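Long-range contacts in Lactamase_B domain-containing protein (Pontibacter korlensis, PDB 6XFR), which probably hydrolyses beta-lactam antibiotics to substituted beta-amino acids, as a zinc-dependent class B1 metallo-beta-lactamase: residues B[56-60]-B[89-93]; B[166-170]-B[214-218]. One frame throughout, in Å; residues are numbered along the deposited sequence.

Interaction 1: residues B[56-60]-B[89-93]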
loop_
_atom_site.group_PDB
_atom_site.type_symbol
_atom_site.label_atom_id
_atom_site.label_comp_id
_atom_site.label_asym_id
_atom_site.label_seq_id
_atom_site.Cartn_x
_atom_site.Cartn_y
_atom_site.Cartn_z
ATOM N N THR B 56 16.568 12.703 -6.930
ATOM C CA THR B 56 17.114 12.815 -5.585
ATOM C C THR B 56 17.119 14.265 -5.099
ATOM O O THR B 56 16.899 14.511 -3.901
ATOM C CB THR B 56 18.506 12.170 -5.537
ATOM O OG1 THR B 56 18.399 10.797 -5.951
ATOM C CG2 THR B 56 19.072 12.206 -4.131
ATOM N N GLU B 57 17.301 15.234 -6.009
ATOM C CA GLU B 57 17.212 16.634 -5.600
ATOM C C GLU B 57 15.793 16.997 -5.164
ATOM O O GLU B 57 15.606 17.680 -4.148
ATOM C CB GLU B 57 17.625 17.543 -6.754
ATOM C CG GLU B 57 18.924 17.175 -7.443
ATOM C CD GLU B 57 20.125 17.803 -6.786
ATOM O OE1 GLU B 57 20.873 18.536 -7.482
ATOM O OE2 GLU B 57 20.315 17.558 -5.571
ATOM N N GLU B 58 14.783 16.526 -5.916
ATOM C CA GLU B 58 13.377 16.654 -5.520
ATOM C C GLU B 58 13.128 16.025 -4.157
ATOM O O GLU B 58 12.477 16.622 -3.292
ATOM C CB GLU B 58 12.467 16.041 -6.587
ATOM C CG GLU B 58 12.343 16.887 -7.849
ATOM C CD GLU B 58 11.531 16.224 -8.977
ATOM O OE1 GLU B 58 11.245 16.904 -9.988
ATOM O OE2 GLU B 58 11.180 15.031 -8.860
ATOM N N LEU B 59 13.611 14.800 -3.963
ATOM C CA LEU B 59 13.452 14.131 -2.680
ATOM C C LEU B 59 14.038 14.975 -1.552
ATOM O O LEU B 59 13.395 15.197 -0.525
ATOM C CB LEU B 59 14.093 12.740 -2.745
ATOM C CG LEU B 59 14.138 11.803 -1.526
ATOM C CD1 LEU B 59 12.821 11.782 -0.809
ATOM C CD2 LEU B 59 14.490 10.415 -1.986
ATOM N N LEU B 60 15.254 15.474 -1.721
ATOM C CA LEU B 60 15.801 16.335 -0.679
ATOM C C LEU B 60 14.913 17.558 -0.467
ATOM O O LEU B 60 14.503 17.850 0.661
ATOM C CB LEU B 60 17.244 16.723 -1.013
ATOM C CG LEU B 60 18.183 15.498 -0.968
ATOM C CD1 LEU B 60 19.564 15.794 -1.532
ATOM C CD2 LEU B 60 18.274 14.887 0.408
ATOM N N ALA B 89 24.390 13.236 -5.467
ATOM C CA ALA B 89 23.505 14.322 -5.058
ATOM C C ALA B 89 23.348 14.369 -3.533
ATOM O O ALA B 89 23.297 15.450 -2.934
ATOM C CB ALA B 89 22.156 14.154 -5.743
ATOM N N VAL B 90 23.260 13.206 -2.893
ATOM C CA VAL B 90 23.131 13.150 -1.440
ATOM C C VAL B 90 24.407 13.646 -0.763
ATOM O O VAL B 90 24.361 14.449 0.176
ATOM C CB VAL B 90 22.766 11.712 -1.016
ATOM C CG1 VAL B 90 23.023 11.475 0.457
ATOM C CG2 VAL B 90 21.343 11.399 -1.387
ATOM N N GLN B 91 25.567 13.183 -1.240
ATOM C CA GLN B 91 26.837 13.494 -0.599
ATOM C C GLN B 91 27.225 14.960 -0.793
ATOM O O GLN B 91 27.895 15.556 0.065
ATOM C CB GLN B 91 27.915 12.594 -1.178
ATOM C CG GLN B 91 27.910 11.195 -0.627
ATOM C CD GLN B 91 28.959 10.315 -1.289
ATOM O OE1 GLN B 91 29.304 10.520 -2.441
ATOM N NE2 GLN B 91 29.493 9.352 -0.542
ATOM N N ARG B 92 26.796 15.566 -1.899
ATOM C CA ARG B 92 27.013 16.986 -2.091
ATOM C C ARG B 92 26.280 17.851 -1.078
ATOM O O ARG B 92 26.547 19.051 -1.022
ATOM C CB ARG B 92 26.560 17.407 -3.455
ATOM C CG ARG B 92 26.889 18.806 -3.696
ATOM C CD ARG B 92 26.896 19.021 -5.143
ATOM N NE ARG B 92 25.732 19.785 -5.544
ATOM C CZ ARG B 92 25.711 21.110 -5.571
ATOM N NH1 ARG B 92 26.803 21.793 -5.228
ATOM N NH2 ARG B 92 24.614 21.741 -5.959
ATOM N N GLN B 93 25.310 17.313 -0.342
ATOM C CA GLN B 93 24.710 18.045 0.762
ATOM C C GLN B 93 25.232 17.588 2.122
ATOM O O GLN B 93 24.552 17.789 3.125
ATOM C CB GLN B 93 23.184 17.919 0.708
ATOM C CG GLN B 93 22.441 19.237 0.270
ATOM C CD GLN B 93 22.549 19.471 -1.219
ATOM O OE1 GLN B 93 22.201 18.609 -2.030
ATOM N NE2 GLN B 93 23.075 20.613 -1.585
#
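The carboxylate of Glu57 has the methyl of Ala89 above one face, with CB lying over OE2 at 3.9 Å, while beyond OE2 comes the side-chain amide of Gln93. The two flat groups are turned 35° from each other, and their nearest atoms, Glu57 OE2 and Gln93 OE1, are both oxygens 4.1 Å apart, so they adjoin without bonding. In the alpha-beta/beta-alpha fold of metallo-beta-lactamases, this is where helix 53-67 meets the short helix 87-91 beside edge strand 71-75. The bend of the Glu57 chain at chi2 (-88°) carries its carboxylate toward the second helix; OE1 remains 5.2 Å from Arg92 NH2, too far for a salt bridge, though a weak long-range attraction is possible. Leu60 sets CD1 against two oxygens, Gln93 OE1 and Ala89 O, and its side chain also touches Val71. The buried, apolar part of the contact is made by the methyls of Thr56, Ala89 and Val90. Val90, which packs on Cys74, lies roughly perpendicular to Thr56. Thr56 divides its two branches: OG1 turns back to hydrogen-bond the carbonyl oxygen of Gly52, whereas CG2, anti to the backbone N, meets Val90 CG2 at 3.7 Å.

Interaction 2: residues B[166-170]-B[214-218]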
loop_
_atom_site.group_PDB
_atom_site.type_symbol
_atom_site.label_atom_id
_atom_site.label_comp_id
_atom_site.label_asym_id
_atom_site.label_seq_id
_atom_site.Cartn_x
_atom_site.Cartn_y
_atom_site.Cartn_z
ATOM N N GLN B 166 1.747 -8.360 -8.945
ATOM C CA GLN B 166 1.363 -8.317 -10.347
ATOM C C GLN B 166 2.536 -8.485 -11.312
ATOM O O GLN B 166 2.334 -8.391 -12.525
ATOM C CB GLN B 166 0.605 -7.018 -10.640
ATOM C CG GLN B 166 -0.832 -7.103 -10.172
ATOM C CD GLN B 166 -1.603 -5.840 -10.433
ATOM O OE1 GLN B 166 -1.079 -4.733 -10.227
ATOM N NE2 GLN B 166 -2.871 -5.986 -10.894
ATOM N N ALA B 167 3.750 -8.712 -10.820
ATOM C CA ALA B 167 4.860 -9.058 -11.710
ATOM C C ALA B 167 4.676 -10.480 -12.234
ATOM O O ALA B 167 4.367 -11.400 -11.466
ATOM C CB ALA B 167 6.200 -8.931 -10.975
ATOM N N LYS B 168 4.850 -10.666 -13.542
ATOM C CA LYS B 168 4.670 -11.987 -14.134
ATOM C C LYS B 168 5.973 -12.738 -14.363
ATOM O O LYS B 168 5.934 -13.943 -14.636
ATOM C CB LYS B 168 3.929 -11.873 -15.465
ATOM C CG LYS B 168 2.725 -10.991 -15.375
ATOM C CD LYS B 168 1.642 -11.691 -14.599
ATOM C CE LYS B 168 0.289 -11.250 -15.101
ATOM N NZ LYS B 168 -0.567 -10.725 -14.000
ATOM N N ASN B 169 7.109 -12.055 -14.272
ATOM C CA ASN B 169 8.410 -12.698 -14.330
ATOM C C ASN B 169 9.362 -11.869 -13.481
ATOM O O ASN B 169 8.960 -10.894 -12.837
ATOM C CB ASN B 169 8.911 -12.832 -15.769
ATOM C CG ASN B 169 8.670 -11.590 -16.581
ATOM O OD1 ASN B 169 9.128 -10.496 -16.222
ATOM N ND2 ASN B 169 7.927 -11.740 -17.676
ATOM N N LEU B 170 10.635 -12.255 -13.481
ATOM C CA LEU B 170 11.634 -11.598 -12.642
ATOM C C LEU B 170 12.297 -10.404 -13.325
ATOM O O LEU B 170 13.104 -9.711 -12.691
ATOM C CB LEU B 170 12.700 -12.609 -12.225
ATOM C CG LEU B 170 12.150 -13.890 -11.623
ATOM C CD1 LEU B 170 13.142 -14.997 -11.917
ATOM C CD2 LEU B 170 11.948 -13.717 -10.132
ATOM N N THR B 214 7.188 -14.035 -5.003
ATOM C CA THR B 214 8.524 -14.047 -5.572
ATOM C C THR B 214 9.085 -15.465 -5.607
ATOM O O THR B 214 9.580 -15.916 -6.646
ATOM C CB THR B 214 9.414 -13.106 -4.775
ATOM O OG1 THR B 214 8.915 -11.763 -4.943
ATOM C CG2 THR B 214 10.859 -13.201 -5.242
ATOM N N LEU B 215 8.888 -16.229 -4.525
ATOM C CA LEU B 215 9.266 -17.638 -4.540
ATOM C C LEU B 215 8.633 -18.384 -5.714
ATOM O O LEU B 215 9.276 -19.220 -6.362
ATOM C CB LEU B 215 8.831 -18.292 -3.232
ATOM C CG LEU B 215 9.777 -19.378 -2.752
ATOM C CD1 LEU B 215 11.080 -18.686 -2.332
ATOM C CD2 LEU B 215 9.153 -20.186 -1.630
ATOM N N SER B 216 7.363 -18.107 -5.985
ATOM C CA SER B 216 6.670 -18.776 -7.073
ATOM C C SER B 216 7.285 -18.428 -8.432
ATOM O O SER B 216 7.444 -19.300 -9.293
ATOM C CB SER B 216 5.188 -18.401 -7.005
ATOM O OG SER B 216 4.492 -18.796 -8.174
ATOM N N LEU B 217 7.610 -17.155 -8.657
ATOM C CA LEU B 217 8.232 -16.757 -9.917
ATOM C C LEU B 217 9.587 -17.431 -10.141
ATOM O O LEU B 217 9.948 -17.733 -11.283
ATOM C CB LEU B 217 8.399 -15.232 -9.958
ATOM C CG LEU B 217 7.146 -14.373 -10.092
ATOM C CD1 LEU B 217 7.557 -12.915 -10.084
ATOM C CD2 LEU B 217 6.358 -14.722 -11.343
ATOM N N LEU B 218 10.342 -17.659 -9.074
ATOM C CA LEU B 218 11.693 -18.220 -9.126
ATOM C C LEU B 218 11.789 -19.712 -9.437
ATOM O O LEU B 218 11.753 -20.129 -10.587
ATOM C CB LEU B 218 12.395 -17.957 -7.789
ATOM C CG LEU B 218 12.978 -16.566 -7.735
ATOM C CD1 LEU B 218 13.278 -16.168 -6.292
ATOM C CD2 LEU B 218 14.252 -16.537 -8.596
#
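Leu217 and Leu170 meet because each holds CG beside its own backbone N, with chi1 at -70° and -51° respectively, and the two side chains then run antiparallel, one alongside the other. Leu170 CD2 comes to 3.9 Å from Leu217 CB, while the extended outer torsion of Leu217 (chi2 179°) sends its methyls onward over the backbone of 166-170. There CD1 is placed beside two carbonyl oxygens, 3.7 Å from Asn169 O and 3.8 Å from Ala167 O, and CD2 beside the carbonyl of Lys168. One leucine thus lies against three successive carbonyls of an irregular segment. Of the oxygens it borders, Ala167 O also accepts a hydrogen bond from His213 NE2, one turn back on the same helix. The next residue, Leu218, also meets Leu170, CD2 to CD1 at 3.8 Å. The loop follows strand 155-159 and the zinc ligand Cys160, in the position of the active-site loop called L10 in B1 enzymes; the side chain of Ala167 is about 8 Å from that of the zinc ligand His202. Helix 209-217 packs against this loop through Leu217 and Leu218, while Leu218 rests on Trp181, and Thr214 on Ile185, of helix 181-191, the helix that comes next in the chain after the loop.

Both segments of interaction 1 precede those of interaction 2 in sequence, and the chain's centre lies between the two contacts, whose centres are 33 Å apart and nearest atoms about 22 Å apart. They share no helix or strand. Interaction 1 joins two helices near strand 71-75, an outermost strand of the first five-stranded sheet; interaction 2 joins the loop after strand 155-159, in the second five-stranded sheet, to the late helix 209-217. Each thus belongs to a different half of the fold. Between them lie His141 and Cys160; with His78, His80 and Asp82 from the first half and His202 from the second they form the zinc centre, which both halves therefore build.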